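PDB 2QDL: chemotaxis signal transduction protein from Thermoanaerobacter tengcongensis, which probably acts as the CheW scaffold that couples chemoreceptors to the histidine kinase CheA in bacterial chemotaxis signalling arrays. Local coordinates for residues G52-N55 with I60-V63; K68-G73 with T118-A123. All coordinates share one frame; numbering follows the deposited sequence.

Interaction 1 (G52-N55 with I60-V63); sequences GIIN and IIPV
I54 and I61 face each other as an antiparallel hydrogen-bonded pair: I54 N gives its hydrogen to I61 O at 2.9 Å, and I61 N returns one to I54 O. Two residues along each strand, V63 N donates to G52 O over 2.8 Å. P62 has no amide hydrogen to offer, but it falls in the non-hydrogen-bonded pair with I53, where the hairpin needs none from it. There the backbones close to 4.5 Å between I53 CA and P62 CA, and I53 CA sends a CA-H...O contact to I61 O.

On the face carrying I53, P62 and I60, the branches of I53 do most of the touching. I53 CG2 presses on I60 CG2 at 3.4 Å, a close fit for two methyls, and I53 CD1 reaches the same I60 methyl. The methylene I53 CG1 rests on P62 CA at 3.8 Å. The other face is built from I54, I61 and V63. I54 holds CG1 between its backbone N and carbonyl carbon (chi1 56°), which turns that methylene toward the partner strand, against I61 CB, 3.8 Å away. V63 CG2 approaches both I54 branches, with the two side chains at about a right angle. G52 takes part through its backbone, lending its carbonyl to V63 N.

The two segments lie on the two arms of the hairpin formed by strands 50-56 and 59-65, and N55 OD1 makes a weak hydrogen bond to G58 N in its turn. I54 packs on I83 and I85 of strand 82-88, V63 lies on I96, and strand 59-65 runs parallel to strand 91-106 as its neighbour in the curled CheW sheet.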
# COMPACT_ATOMS: atom_id res chain seq x y z
N GLY A 52 -12.63 7.47 -2.57
CA GLY A 52 -13.46 7.52 -3.74
C GLY A 52 -13.01 6.61 -4.84
O GLY A 52 -12.43 5.56 -4.60
N ILE A 53 -13.28 7.01 -6.06
CA ILE A 53 -12.91 6.20 -7.18
C ILE A 53 -12.17 6.99 -8.24
O ILE A 53 -12.31 8.20 -8.34
CB ILE A 53 -14.15 5.43 -7.77
CG1 ILE A 53 -14.63 4.36 -6.79
CG2 ILE A 53 -13.77 4.69 -9.02
CD1 ILE A 53 -15.97 3.78 -7.15
N ILE A 54 -11.36 6.27 -9.00
CA ILE A 54 -10.74 6.81 -10.21
C ILE A 54 -11.19 6.00 -11.44
O ILE A 54 -11.54 4.81 -11.35
CB ILE A 54 -9.18 6.88 -10.13
CG1 ILE A 54 -8.58 5.49 -9.82
CG2 ILE A 54 -8.74 7.95 -9.11
CD1 ILE A 54 -7.10 5.39 -10.15
N ASN A 55 -11.22 6.67 -12.57
CA ASN A 55 -11.51 6.04 -13.83
C ASN A 55 -10.19 5.85 -14.54
O ASN A 55 -9.62 6.82 -15.06
CB ASN A 55 -12.44 6.92 -14.67
CG ASN A 55 -12.60 6.39 -16.08
OD1 ASN A 55 -12.18 5.30 -16.38
ND2 ASN A 55 -13.20 7.18 -16.95
N ILE A 60 -13.33 1.27 -13.25
CA ILE A 60 -13.62 1.84 -11.95
C ILE A 60 -12.65 1.25 -10.93
O ILE A 60 -12.63 0.04 -10.72
CB ILE A 60 -15.09 1.53 -11.50
CG1 ILE A 60 -16.11 2.36 -12.27
CG2 ILE A 60 -15.27 1.76 -9.99
CD1 ILE A 60 -15.79 3.87 -12.27
N ILE A 61 -11.86 2.11 -10.28
CA ILE A 61 -10.91 1.65 -9.27
C ILE A 61 -11.14 2.37 -7.95
O ILE A 61 -10.93 3.59 -7.86
CB ILE A 61 -9.41 1.79 -9.74
CG1 ILE A 61 -9.17 0.95 -11.02
CG2 ILE A 61 -8.44 1.40 -8.59
CD1 ILE A 61 -7.72 0.86 -11.45
N PRO A 62 -11.55 1.61 -6.91
CA PRO A 62 -11.70 2.22 -5.59
C PRO A 62 -10.35 2.57 -4.95
O PRO A 62 -9.42 1.77 -4.97
CB PRO A 62 -12.46 1.14 -4.79
CG PRO A 62 -12.05 -0.12 -5.40
CD PRO A 62 -11.89 0.17 -6.89
N VAL A 63 -10.28 3.76 -4.37
CA VAL A 63 -9.06 4.30 -3.79
C VAL A 63 -9.21 4.49 -2.29
O VAL A 63 -10.14 5.10 -1.82
CB VAL A 63 -8.65 5.64 -4.43
CG1 VAL A 63 -7.27 6.06 -3.90
CG2 VAL A 63 -8.63 5.52 -5.94

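Interaction 2 (K68-G73 with T118-A123)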
# COMPACT_ATOMS: atom_id res chain seq x y z
N LYS A 68 -6.17 7.37 6.80
CA LYS A 68 -7.50 7.25 7.40
C LYS A 68 -7.80 5.80 7.79
O LYS A 68 -8.42 5.54 8.84
CB LYS A 68 -8.56 7.77 6.44
CG LYS A 68 -8.38 9.20 6.05
CD LYS A 68 -9.56 9.68 5.17
CE LYS A 68 -9.28 11.07 4.68
NZ LYS A 68 -10.37 11.52 3.82
N ARG A 69 -7.35 4.87 6.97
CA ARG A 69 -7.47 3.45 7.30
C ARG A 69 -6.64 3.05 8.53
O ARG A 69 -7.13 2.29 9.39
CB ARG A 69 -7.08 2.59 6.08
CG ARG A 69 -7.35 1.12 6.22
CD ARG A 69 -8.81 0.89 6.66
NE ARG A 69 -9.36 -0.41 6.29
CZ ARG A 69 -10.30 -1.03 6.99
NH1 ARG A 69 -10.79 -0.48 8.09
NH2 ARG A 69 -10.76 -2.20 6.60
N PHE A 70 -5.41 3.56 8.63
CA PHE A 70 -4.49 3.21 9.72
C PHE A 70 -4.58 4.13 10.95
O PHE A 70 -4.17 3.75 12.03
CB PHE A 70 -3.04 3.18 9.20
CG PHE A 70 -2.79 2.24 8.06
CD1 PHE A 70 -3.63 1.16 7.81
CD2 PHE A 70 -1.70 2.44 7.21
CE1 PHE A 70 -3.39 0.31 6.77
CE2 PHE A 70 -1.46 1.58 6.15
CZ PHE A 70 -2.30 0.50 5.94
N GLY A 71 -5.08 5.35 10.78
CA GLY A 71 -5.13 6.37 11.84
C GLY A 71 -3.84 7.16 11.97
O GLY A 71 -3.42 7.50 13.06
N ILE A 72 -3.22 7.44 10.84
CA ILE A 72 -1.98 8.22 10.79
C ILE A 72 -2.34 9.70 10.66
O ILE A 72 -3.39 10.03 10.09
CB ILE A 72 -1.04 7.74 9.61
CG1 ILE A 72 -0.62 6.26 9.83
CG2 ILE A 72 0.20 8.67 9.44
CD1 ILE A 72 0.07 5.63 8.64
N GLY A 73 -1.50 10.57 11.21
CA GLY A 73 -1.68 12.01 11.04
C GLY A 73 -1.88 12.39 9.58
O GLY A 73 -1.18 11.88 8.68
N THR A 118 1.65 -2.84 17.23
CA THR A 118 2.75 -2.08 16.61
C THR A 118 2.26 -0.73 16.08
O THR A 118 1.23 -0.23 16.53
CB THR A 118 3.53 -2.94 15.53
OG1 THR A 118 4.61 -2.16 14.98
CG2 THR A 118 2.63 -3.43 14.40
N THR A 119 3.00 -0.13 15.15
CA THR A 119 2.64 1.18 14.59
C THR A 119 1.19 1.23 14.08
O THR A 119 0.47 2.19 14.34
CB THR A 119 3.59 1.55 13.43
OG1 THR A 119 4.94 1.37 13.87
CG2 THR A 119 3.41 2.98 13.06
N ILE A 120 0.77 0.22 13.32
CA ILE A 120 -0.60 0.13 12.80
C ILE A 120 -1.13 -1.24 13.17
O ILE A 120 -0.36 -2.13 13.52
CB ILE A 120 -0.69 0.44 11.27
CG1 ILE A 120 0.03 -0.64 10.45
CG2 ILE A 120 -0.11 1.85 10.99
CD1 ILE A 120 -0.22 -0.63 8.96
N ASP A 121 -2.46 -1.41 13.13
CA ASP A 121 -3.10 -2.72 13.34
C ASP A 121 -2.33 -3.80 12.58
O ASP A 121 -2.13 -3.67 11.38
CB ASP A 121 -4.54 -2.67 12.83
CG ASP A 121 -5.44 -3.74 13.43
OD1 ASP A 121 -5.05 -4.92 13.46
OD2 ASP A 121 -6.57 -3.42 13.82
N THR A 122 -1.94 -4.86 13.27
CA THR A 122 -1.29 -5.99 12.62
C THR A 122 -2.12 -6.63 11.49
O THR A 122 -1.57 -7.30 10.64
CB THR A 122 -0.91 -7.07 13.65
OG1 THR A 122 -2.10 -7.53 14.31
CG2 THR A 122 0.09 -6.50 14.66
N ALA A 123 -3.44 -6.41 11.47
CA ALA A 123 -4.28 -6.89 10.36
C ALA A 123 -3.81 -6.34 9.02
O ALA A 123 -4.14 -6.88 7.96
CB ALA A 123 -5.75 -6.53 10.61
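The F70 ring carries I120 CD1 squarely over one face, 3.6 Å from the centroid and just 5° off the ring normal, a CH-pi contact. All six ring carbons lie at similar distances from that methyl. At the edge, in the ring plane, sits I72 CD1. The ring of F124 also meets F70, with the two planes at about 40°.

I120 uses both of its branches. With chi1 at 67°, CG1 is tucked over its own backbone, and the extended chi2 (167°) carries CD1 to the ring centre, while CG2 drops onto the root of the phenylalanine and touches F70 CB at 3.7 Å. The same CG2 is approached more loosely by I72 CD1, at 4.5 Å, so I120 bridges the last turn of helix 66-70 and the loop that follows it. G71, with positive phi, turns the chain between F70 and I72.

On the other segment, D121 OD1 accepts from A123 N at 3.0 Å, an Asx turn that shapes the chain just beyond I120. Y24 of strand 22-27 touches both I72 and I120, and I139 of strand 134-139 adds to the packing on F70.

No hydrogen bond crosses between 68-73 and 118-123. The join therefore rests on buried apolar surface together with dispersion and CH-pi attraction, with F70 and I120 fitted by shape rather than by polar pairing.

In the fold
The two interactions follow in series along the chain, which passes directly between them: strand 59-65, the second arm of the hairpin, leads into helix 66-70, whose end supplies F70. Their centres lie 22 Å apart and their nearest atoms about 8 Å, without touching. The first joins neighbours in sequence through main-chain bonds backed by side-chain packing; the second brings F70 at the helix end against I120, in a loop 50 residues further on, using side chains alone. E51, just before G52 on strand 50-56, forms a salt bridge with K68 NZ, a polar tie between the hairpin and the helix. Both contacts belong to the CheW-like domain, and no ligand is involved in either.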